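Local coordinates for protein APL1 (Anopheles gambiae, PDB 3O6N) that is a leucine-rich-repeat protein that probably acts with the related protein LRIM1 in a heterodimeric complex regulating complement-like immunity in the mosquito, at residues H235-D240 against Y257-K262; L250-L255 against L274-I279; I203-E208 against R221-V226. All blocks are in the same frame, centred on the assembly; numbering follows the deposited sequence.

Interaction 1: H235-D240 against Y257-K262; sequences HNNLTD and YNELEK. With NAG (2-acetamido-2-deoxy-beta-D-glucopyranose), chain C.
His235 lies against Tyr257, Asn237 against Asn258 and Thr239 against Leu260 as two irregular loop segments run side by side, the end-to-end directions of their touching parts only 9° apart. Two backbone bonds join them: Asn236 N donates to Tyr257 O, and Glu259 N to Leu238 O at 2.9 Å. Asn258 adds a side-chain rung. Its CG stands beside its own backbone N, anti to the carbonyl carbon (chi1 -83°), which turns OD1 to the first segment; Leu238 N meets it at 2.8 Å in an almost straight bond, tilted from the amide carbonyl plane. Asn258 ND2 is held by Leu233 O and Leu255 O, so both ends of the buried amide are used. Asn236, one repeat earlier, is fixed likewise by Leu233 O, Ala212 O and Ile217 N: this is the asparagine ladder of leucine-rich repeats. At one end the His235 and Tyr257 rings form an offset stack, centroids 4.0 Å apart and planes at 12°, while Tyr257 CB sits over the imidazole face; His214 continues the pile. Asn237 ND2 carries the N-acetylglucosamine, bonded covalently to C1, and still gives its remaining hydrogen to Glu259 OE2 at 2.8 Å, nearly along the carboxylate C-O axis and close to the amide plane. Farther along, Leu260 CD2 packs under the Thr239-Asp240 peptide, and a water links Thr239 O to Glu261 N. The Glu259 carboxylate thus probably limits rotation of the glycosylated amide and steadies the root of the sugar, while the buried asparagines satisfy backbone groups between turns.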
loop_
_atom_site.group_PDB
_atom_site.type_symbol
_atom_site.label_atom_id
_atom_site.label_comp_id
_atom_site.label_asym_id
_atom_site.label_seq_id
_atom_site.Cartn_x
_atom_site.Cartn_y
_atom_site.Cartn_z
ATOM N N HIS A 235 6.665 3.779 -8.564
ATOM C CA HIS A 235 5.953 4.926 -9.125
ATOM C C HIS A 235 6.076 6.161 -8.238
ATOM O O HIS A 235 5.092 6.660 -7.697
ATOM C CB HIS A 235 4.482 4.580 -9.413
ATOM C CG HIS A 235 4.311 3.602 -10.534
ATOM N ND1 HIS A 235 4.321 3.980 -11.860
ATOM C CD2 HIS A 235 4.145 2.257 -10.529
ATOM C CE1 HIS A 235 4.156 2.913 -12.622
ATOM N NE2 HIS A 235 4.049 1.855 -11.839
ATOM N N ASN A 236 7.306 6.634 -8.090
ATOM C CA ASN A 236 7.583 7.880 -7.395
ATOM C C ASN A 236 8.679 8.642 -8.130
ATOM O O ASN A 236 8.900 8.409 -9.320
ATOM C CB ASN A 236 7.928 7.626 -5.926
ATOM C CG ASN A 236 6.679 7.447 -5.066
ATOM O OD1 ASN A 236 5.911 8.383 -4.892
ATOM N ND2 ASN A 236 6.470 6.242 -4.540
ATOM N N ASN A 237 9.362 9.548 -7.440
ATOM C CA ASN A 237 10.408 10.346 -8.079
ATOM C C ASN A 237 11.735 10.276 -7.337
ATOM O O ASN A 237 12.445 11.276 -7.224
ATOM C CB ASN A 237 9.952 11.804 -8.228
ATOM C CG ASN A 237 8.716 11.942 -9.110
ATOM O OD1 ASN A 237 7.590 11.723 -8.660
ATOM N ND2 ASN A 237 8.923 12.307 -10.373
ATOM N N LEU A 238 12.074 9.087 -6.844
ATOM C CA LEU A 238 13.294 8.902 -6.060
ATOM C C LEU A 238 14.544 8.950 -6.931
ATOM O O LEU A 238 14.572 8.393 -8.024
ATOM C CB LEU A 238 13.239 7.578 -5.296
ATOM C CG LEU A 238 12.146 7.516 -4.222
ATOM C CD1 LEU A 238 11.976 6.094 -3.709
ATOM C CD2 LEU A 238 12.475 8.478 -3.094
ATOM N N THR A 239 15.573 9.628 -6.437
ATOM C CA THR A 239 16.828 9.758 -7.169
ATOM C C THR A 239 18.010 9.190 -6.393
ATOM O O THR A 239 19.123 9.122 -6.916
ATOM C CB THR A 239 17.134 11.224 -7.502
ATOM O OG1 THR A 239 17.208 11.978 -6.284
ATOM C CG2 THR A 239 16.049 11.801 -8.403
ATOM N N ASP A 240 17.776 8.796 -5.146
ATOM C CA ASP A 240 18.837 8.193 -4.345
ATOM C C ASP A 240 18.310 7.044 -3.490
ATOM O O ASP A 240 17.099 6.846 -3.380
ATOM C CB ASP A 240 19.532 9.247 -3.472
ATOM C CG ASP A 240 18.753 9.572 -2.214
ATOM O OD1 ASP A 240 17.505 9.634 -2.274
ATOM O OD2 ASP A 240 19.394 9.756 -1.158
ATOM N N TYR A 257 9.954 2.103 -11.306
ATOM C CA TYR A 257 9.332 3.339 -11.781
ATOM C C TYR A 257 9.711 4.542 -10.917
ATOM O O TYR A 257 8.849 5.270 -10.418
ATOM C CB TYR A 257 7.810 3.186 -11.857
ATOM C CG TYR A 257 7.358 2.176 -12.888
ATOM C CD1 TYR A 257 7.145 2.551 -14.205
ATOM C CD2 TYR A 257 7.155 0.847 -12.543
ATOM C CE1 TYR A 257 6.729 1.627 -15.154
ATOM C CE2 TYR A 257 6.745 -0.082 -13.482
ATOM C CZ TYR A 257 6.531 0.313 -14.783
ATOM O OH TYR A 257 6.120 -0.615 -15.713
ATOM N N ASN A 258 11.015 4.726 -10.743
ATOM C CA ASN A 258 11.558 5.920 -10.117
ATOM C C ASN A 258 12.620 6.528 -11.033
ATOM O O ASN A 258 12.642 6.235 -12.227
ATOM C CB ASN A 258 12.111 5.609 -8.725
ATOM C CG ASN A 258 11.017 5.603 -7.658
ATOM O OD1 ASN A 258 10.629 6.655 -7.156
ATOM N ND2 ASN A 258 10.509 4.415 -7.321
ATOM N N GLU A 259 13.487 7.373 -10.489
ATOM C CA GLU A 259 14.480 8.057 -11.313
ATOM C C GLU A 259 15.911 7.691 -10.936
ATOM O O GLU A 259 16.817 8.516 -11.037
ATOM C CB GLU A 259 14.286 9.570 -11.226
ATOM C CG GLU A 259 12.857 10.016 -11.496
ATOM C CD GLU A 259 12.713 11.523 -11.497
ATOM O OE1 GLU A 259 13.668 12.212 -11.909
ATOM O OE2 GLU A 259 11.646 12.020 -11.080
ATOM N N LEU A 260 16.114 6.451 -10.508
ATOM C CA LEU A 260 17.429 6.019 -10.054
ATOM C C LEU A 260 18.361 5.812 -11.243
ATOM O O LEU A 260 17.972 5.236 -12.256
ATOM C CB LEU A 260 17.316 4.722 -9.252
ATOM C CG LEU A 260 16.435 4.779 -8.004
ATOM C CD1 LEU A 260 16.346 3.402 -7.363
ATOM C CD2 LEU A 260 16.967 5.813 -7.009
ATOM N N GLU A 261 19.595 6.283 -11.113
ATOM C CA GLU A 261 20.556 6.194 -12.207
ATOM C C GLU A 261 21.664 5.194 -11.924
ATOM O O GLU A 261 22.358 4.751 -12.838
ATOM C CB GLU A 261 21.143 7.570 -12.518
ATOM C CG GLU A 261 20.103 8.560 -13.011
ATOM C CD GLU A 261 20.687 9.928 -13.285
ATOM O OE1 GLU A 261 21.918 10.087 -13.151
ATOM O OE2 GLU A 261 19.912 10.842 -13.635
ATOM N N LYS A 262 21.839 4.844 -10.656
ATOM C CA LYS A 262 22.782 3.795 -10.300
ATOM C C LYS A 262 22.380 3.072 -9.023
ATOM O O LYS A 262 21.688 3.626 -8.170
ATOM C CB LYS A 262 24.205 4.350 -10.182
ATOM C CG LYS A 262 24.392 5.384 -9.091
ATOM C CD LYS A 262 25.795 5.970 -9.145
ATOM C CE LYS A 262 25.979 7.075 -8.118
ATOM N NZ LYS A 262 27.289 7.769 -8.284
HETATM C C1 NAG C . 7.662 12.454 -11.055
HETATM C C2 NAG C . 7.724 13.858 -11.654
HETATM C C3 NAG C . 6.687 14.114 -12.746
HETATM C C4 NAG C . 6.506 12.915 -13.664
HETATM C C5 NAG C . 6.332 11.649 -12.839
HETATM C C6 NAG C . 6.135 10.428 -13.732
HETATM C C7 NAG C . 8.439 15.754 -10.315
HETATM C C8 NAG C . 7.970 16.912 -9.481
HETATM N N2 NAG C . 7.529 14.827 -10.594
HETATM O O3 NAG C . 7.089 15.225 -13.518
HETATM O O4 NAG C . 5.371 13.117 -14.477
HETATM O O5 NAG C . 7.477 11.458 -12.038
HETATM O O6 NAG C . 7.310 10.179 -14.472
HETATM O O7 NAG C . 9.603 15.692 -10.709
HETATM O O HOH W 1 20.607 7.239 -8.682
#

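Interaction 2: L250-L255 against L274-I279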
loop_
_atom_site.group_PDB
_atom_site.type_symbol
_atom_site.label_atom_id
_atom_site.label_comp_id
_atom_site.label_asym_id
_atom_site.label_seq_id
_atom_site.Cartn_x
_atom_site.Cartn_y
_atom_site.Cartn_z
ATOM N N LEU A 250 14.450 -5.011 6.268
ATOM C CA LEU A 250 13.678 -5.140 5.034
ATOM C C LEU A 250 13.780 -6.530 4.414
ATOM O O LEU A 250 14.864 -7.106 4.332
ATOM C CB LEU A 250 14.105 -4.091 4.007
ATOM C CG LEU A 250 13.542 -2.682 4.162
ATOM C CD1 LEU A 250 14.203 -1.741 3.156
ATOM C CD2 LEU A 250 12.025 -2.700 3.980
ATOM N N VAL A 251 12.644 -7.060 3.980
ATOM C CA VAL A 251 12.610 -8.318 3.239
ATOM C C VAL A 251 12.294 -8.052 1.772
ATOM O O VAL A 251 12.819 -8.722 0.881
ATOM C CB VAL A 251 11.586 -9.300 3.827
ATOM C CG1 VAL A 251 11.371 -10.491 2.888
ATOM C CG2 VAL A 251 12.044 -9.769 5.202
ATOM N N GLU A 252 11.437 -7.067 1.527
ATOM C CA GLU A 252 11.114 -6.652 0.165
ATOM C C GLU A 252 11.051 -5.136 0.048
ATOM O O GLU A 252 10.433 -4.462 0.879
ATOM C CB GLU A 252 9.775 -7.253 -0.289
ATOM C CG GLU A 252 9.194 -6.562 -1.520
ATOM C CD GLU A 252 7.902 -7.191 -2.016
ATOM O OE1 GLU A 252 7.618 -8.353 -1.664
ATOM O OE2 GLU A 252 7.170 -6.514 -2.764
ATOM N N VAL A 253 11.699 -4.595 -0.980
ATOM C CA VAL A 253 11.522 -3.188 -1.310
ATOM C C VAL A 253 11.320 -3.034 -2.812
ATOM O O VAL A 253 12.046 -3.632 -3.619
ATOM C CB VAL A 253 12.696 -2.308 -0.803
ATOM C CG1 VAL A 253 14.006 -2.734 -1.448
ATOM C CG2 VAL A 253 12.411 -0.839 -1.074
ATOM N N ASP A 254 10.303 -2.267 -3.189
ATOM C CA ASP A 254 10.027 -2.033 -4.601
ATOM C C ASP A 254 10.332 -0.581 -4.938
ATOM O O ASP A 254 9.650 0.333 -4.468
ATOM C CB ASP A 254 8.569 -2.380 -4.938
ATOM C CG ASP A 254 8.304 -2.413 -6.437
ATOM O OD1 ASP A 254 9.123 -1.870 -7.205
ATOM O OD2 ASP A 254 7.270 -2.982 -6.847
ATOM N N LEU A 255 11.378 -0.385 -5.735
ATOM C CA LEU A 255 11.817 0.934 -6.169
ATOM C C LEU A 255 11.559 1.146 -7.660
ATOM O O LEU A 255 12.094 2.078 -8.257
ATOM C CB LEU A 255 13.322 1.089 -5.916
ATOM C CG LEU A 255 13.768 0.881 -4.466
ATOM C CD1 LEU A 255 15.287 0.845 -4.366
ATOM C CD2 LEU A 255 13.203 1.974 -3.597
ATOM N N LEU A 274 17.145 -9.091 3.463
ATOM C CA LEU A 274 16.518 -8.645 2.223
ATOM C C LEU A 274 16.469 -9.779 1.194
ATOM O O LEU A 274 17.499 -10.362 0.861
ATOM C CB LEU A 274 17.273 -7.444 1.650
ATOM C CG LEU A 274 16.704 -6.856 0.361
ATOM C CD1 LEU A 274 15.312 -6.283 0.598
ATOM C CD2 LEU A 274 17.648 -5.791 -0.183
ATOM N N GLU A 275 15.273 -10.089 0.697
ATOM C CA GLU A 275 15.102 -11.184 -0.264
ATOM C C GLU A 275 14.666 -10.722 -1.652
ATOM O O GLU A 275 15.026 -11.340 -2.657
ATOM C CB GLU A 275 14.101 -12.219 0.259
ATOM C CG GLU A 275 14.557 -12.976 1.498
ATOM C CD GLU A 275 13.613 -14.107 1.873
ATOM O OE1 GLU A 275 12.723 -14.442 1.060
ATOM O OE2 GLU A 275 13.762 -14.662 2.981
ATOM N N ARG A 276 13.893 -9.642 -1.708
ATOM C CA ARG A 276 13.320 -9.187 -2.972
ATOM C C ARG A 276 13.563 -7.696 -3.210
ATOM O O ARG A 276 13.169 -6.847 -2.406
ATOM C CB ARG A 276 11.818 -9.516 -3.027
ATOM C CG ARG A 276 11.513 -10.993 -2.781
ATOM C CD ARG A 276 10.017 -11.313 -2.882
ATOM N NE ARG A 276 9.226 -10.638 -1.855
ATOM C CZ ARG A 276 9.017 -11.111 -0.629
ATOM N NH1 ARG A 276 9.547 -12.269 -0.258
ATOM N NH2 ARG A 276 8.277 -10.422 0.232
ATOM N N LEU A 277 14.224 -7.394 -4.322
ATOM C CA LEU A 277 14.590 -6.030 -4.666
ATOM C C LEU A 277 14.147 -5.729 -6.087
ATOM O O LEU A 277 14.710 -6.262 -7.047
ATOM C CB LEU A 277 16.109 -5.855 -4.540
ATOM C CG LEU A 277 16.748 -4.514 -4.921
ATOM C CD1 LEU A 277 16.144 -3.366 -4.122
ATOM C CD2 LEU A 277 18.263 -4.567 -4.710
ATOM N N TYR A 278 13.129 -4.885 -6.219
ATOM C CA TYR A 278 12.600 -4.534 -7.531
ATOM C C TYR A 278 13.049 -3.137 -7.927
ATOM O O TYR A 278 12.835 -2.177 -7.187
ATOM C CB TYR A 278 11.069 -4.634 -7.541
ATOM C CG TYR A 278 10.535 -5.983 -7.115
ATOM C CD1 TYR A 278 10.451 -7.042 -8.019
ATOM C CD2 TYR A 278 10.098 -6.197 -5.813
ATOM C CE1 TYR A 278 9.948 -8.279 -7.628
ATOM C CE2 TYR A 278 9.601 -7.430 -5.418
ATOM C CZ TYR A 278 9.527 -8.462 -6.327
ATOM O OH TYR A 278 9.032 -9.681 -5.924
ATOM N N ILE A 279 13.697 -3.031 -9.086
ATOM C CA ILE A 279 14.190 -1.748 -9.564
ATOM C C ILE A 279 13.935 -1.582 -11.064
ATOM O O ILE A 279 14.740 -0.978 -11.775
ATOM C CB ILE A 279 15.720 -1.594 -9.298
ATOM C CG1 ILE A 279 16.147 -2.434 -8.091
ATOM C CG2 ILE A 279 16.081 -0.132 -9.090
ATOM C CD1 ILE A 279 17.585 -2.197 -7.647
#
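Glu252 pairs with Arg276, Val253 with Leu277 and Asp254 with Tyr278 as strands 252-254 and 276-278 run parallel, their axes 5.0 Å apart and 3° from alignment. Val253 N, Val253 O and Leu255 N bond in turn to Arg276 O, Tyr278 N and Tyr278 O, the last at 2.7 Å. At the entry to the ladder Val251 O takes two donors, Glu275 N at 2.8 Å and Arg276 N at 3.0 Å. On the face bearing Glu252 and Tyr278, Arg276 grips one carboxylate oxygen side-on: NE reaches Glu252 OE1 at 2.8 Å and NH2 reaches the same OE1 at 2.9 Å. The oxygen lies in the guanidinium plane, yet the two flat groups stand 88° apart, and NE meets OE1 from above the carboxylate plane whereas NH2 meets the anti lone pair of OE1. A bend at chi3 (-64°) turns the guanidinium edge toward the glutamate carboxylate. These neighbouring strands belong to successive turns of a leucine-rich-repeat solenoid, whose concave surface carries the Glu252, Arg276 and Tyr278 side chains and whose interior receives the leucines and valines. Inside, Val253 CG1 presses on Leu277 CD1 at 3.5 Å, a close fit for two methyl groups. Leu274 CD1 fills in beside Leu250 CB and Val253 CG1, and Leu255 CD1 approaches Leu277 CD1. Back on the concave face, Asp254 OD1, hydrogen-bonded to Ser256 OG, rests 3.4 Å from Tyr278 CB, and the tyrosine ring leans past Glu252 OE2 with CE2 nearest.

Interaction 3: I203-E208 against R221-V226; sequences IPIAVE and RGPVNV
Asn225 drives its side chain into the turn made by Pro204 to Val207, the tightly packed part of this contact between two loops. Its CG lies anti to the backbone N (chi1 168°), which carries ND2 in among the carbonyl oxygens. The bond from ND2 to Val207 O, 3.1 Å, is well formed: it falls on a lone pair in the carbonyl plane, and the acceptor is near the plane of the amide. A second bond from ND2, to Pro204 O at 3.0 Å, is weak. Asn225 OD1 turns back to Glu227 N and Leu228 N, just after it in its own loop, so both ends of this buried amide are engaged. Val207 CG1 lies 3.6 Å beyond ND2, end-on to the amide. At the other end of the contact Ile203 N donates an almost straight bond to Arg221 O, 2.8 Å. Gly222 follows, its CA passing close to Ile203 O. The solvent side is looser and partly bridged by water. One water donates to both Ile203 O and Pro223 O, and another donates to Ile205 O while accepting from Val226 N. Here the exposed Ile205 and Pro223 side chains cross at about a right angle, Ile205 CD1 meeting Pro223 CG at 3.5 Å and also approaching Val224 O. Both segments leave short strands, 200-202 and 219-221, and return toward strands 209-211 and 230-232 of the parallel ladder; such side-by-side stacking of linker loops is consistent with the stacked turns of a leucine-rich-repeat solenoid.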
loop_
_atom_site.group_PDB
_atom_site.type_symbol
_atom_site.label_atom_id
_atom_site.label_comp_id
_atom_site.label_asym_id
_atom_site.label_seq_id
_atom_site.Cartn_x
_atom_site.Cartn_y
_atom_site.Cartn_z
ATOM N N ILE A 203 9.055 8.183 7.542
ATOM C CA ILE A 203 8.704 6.838 7.979
ATOM C C ILE A 203 8.822 6.731 9.496
ATOM O O ILE A 203 9.883 7.003 10.061
ATOM C CB ILE A 203 9.606 5.791 7.283
ATOM C CG1 ILE A 203 9.413 5.869 5.763
ATOM C CG2 ILE A 203 9.320 4.390 7.804
ATOM C CD1 ILE A 203 10.268 4.888 4.970
ATOM N N PRO A 204 7.721 6.349 10.167
ATOM C CA PRO A 204 7.705 6.250 11.630
ATOM C C PRO A 204 8.571 5.099 12.121
ATOM O O PRO A 204 8.986 4.254 11.331
ATOM C CB PRO A 204 6.226 5.998 11.952
ATOM C CG PRO A 204 5.683 5.358 10.728
ATOM C CD PRO A 204 6.435 5.951 9.568
ATOM N N ILE A 205 8.825 5.068 13.424
ATOM C CA ILE A 205 9.876 4.234 13.998
ATOM C C ILE A 205 9.627 2.731 13.936
ATOM O O ILE A 205 10.580 1.948 13.877
ATOM C CB ILE A 205 10.136 4.619 15.479
ATOM C CG1 ILE A 205 11.358 3.886 16.017
ATOM C CG2 ILE A 205 8.907 4.319 16.330
ATOM C CD1 ILE A 205 12.658 4.568 15.704
ATOM N N ALA A 206 8.363 2.321 13.945
ATOM C CA ALA A 206 8.063 0.904 14.133
ATOM C C ALA A 206 7.135 0.284 13.092
ATOM O O ALA A 206 6.752 -0.877 13.226
ATOM C CB ALA A 206 7.513 0.664 15.544
ATOM N N VAL A 207 6.776 1.037 12.057
ATOM C CA VAL A 207 5.892 0.494 11.027
ATOM C C VAL A 207 6.551 -0.717 10.352
ATOM O O VAL A 207 7.745 -0.702 10.047
ATOM C CB VAL A 207 5.488 1.561 9.980
ATOM C CG1 VAL A 207 6.714 2.101 9.249
ATOM C CG2 VAL A 207 4.493 0.979 8.986
ATOM N N GLU A 208 5.767 -1.770 10.135
ATOM C CA GLU A 208 6.295 -3.022 9.605
ATOM C C GLU A 208 6.032 -3.173 8.109
ATOM O O GLU A 208 6.835 -3.758 7.378
ATOM C CB GLU A 208 5.701 -4.214 10.359
ATOM C CG GLU A 208 6.042 -5.553 9.731
ATOM C CD GLU A 208 5.671 -6.729 10.609
ATOM O OE1 GLU A 208 5.986 -6.692 11.815
ATOM O OE2 GLU A 208 5.065 -7.691 10.092
ATOM N N ARG A 221 12.628 10.214 4.797
ATOM C CA ARG A 221 13.225 10.596 6.080
ATOM C C ARG A 221 12.727 9.716 7.227
ATOM O O ARG A 221 11.702 9.048 7.106
ATOM C CB ARG A 221 12.900 12.057 6.416
ATOM C CG ARG A 221 13.455 13.080 5.445
ATOM C CD ARG A 221 13.184 14.506 5.919
ATOM N NE ARG A 221 11.771 14.876 5.846
ATOM C CZ ARG A 221 10.960 14.977 6.897
ATOM N NH1 ARG A 221 11.416 14.736 8.120
ATOM N NH2 ARG A 221 9.690 15.320 6.725
ATOM N N GLY A 222 13.441 9.738 8.347
ATOM C CA GLY A 222 13.006 9.018 9.529
ATOM C C GLY A 222 14.123 8.275 10.238
ATOM O O GLY A 222 15.187 8.046 9.667
ATOM N N PRO A 223 13.873 7.875 11.492
ATOM C CA PRO A 223 14.852 7.192 12.344
ATOM C C PRO A 223 15.061 5.737 11.942
ATOM O O PRO A 223 14.232 5.164 11.232
ATOM C CB PRO A 223 14.196 7.251 13.724
ATOM C CG PRO A 223 12.736 7.235 13.430
ATOM C CD PRO A 223 12.576 8.043 12.168
ATOM N N VAL A 224 16.163 5.148 12.396
ATOM C CA VAL A 224 16.402 3.726 12.196
ATOM C C VAL A 224 15.203 2.929 12.699
ATOM O O VAL A 224 14.803 3.052 13.857
ATOM C CB VAL A 224 17.685 3.263 12.903
ATOM C CG1 VAL A 224 17.832 1.753 12.811
ATOM C CG2 VAL A 224 18.898 3.954 12.288
ATOM N N ASN A 225 14.625 2.136 11.804
ATOM C CA ASN A 225 13.435 1.337 12.082
ATOM C C ASN A 225 13.762 -0.122 11.785
ATOM O O ASN A 225 14.019 -0.484 10.635
ATOM C CB ASN A 225 12.278 1.843 11.208
ATOM C CG ASN A 225 11.070 0.912 11.198
ATOM O OD1 ASN A 225 11.158 -0.264 11.549
ATOM N ND2 ASN A 225 9.933 1.441 10.768
ATOM N N VAL A 226 13.780 -0.952 12.822
ATOM C CA VAL A 226 14.185 -2.344 12.658
ATOM C C VAL A 226 13.004 -3.261 12.353
ATOM O O VAL A 226 13.189 -4.453 12.119
ATOM C CB VAL A 226 14.935 -2.882 13.896
ATOM C CG1 VAL A 226 16.194 -2.055 14.164
ATOM C CG2 VAL A 226 14.026 -2.894 15.117
HETATM O O HOH W 2 12.192 5.708 9.470
HETATM O O HOH W 3 12.259 0.207 15.229
#

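How the interactions relate
From the N terminus, interaction 3 ties the loop after strand 200-202 to that after strand 219-221, closing a loop of 12 residues that holds strand 209-211 and the start of 219-221, before the other two open. Interactions 1 and 2 then cross, since 235-240, 250-255, 257-262 and 274-279 alternate along the chain, closing loops of 16 and 18 residues. Both join consecutive turns within one leucine-rich-repeat range, interaction 2 through strands 252-254 and 276-278, interaction 1 through the loops after strands 230-232 and 252-254. They touch where Leu260 CD1 packs on Ile279 CG2, 3.9 Å away. Interaction 3 touches neither; its nearest atoms are about 6 Å from interaction 2 and about 8 Å from interaction 1.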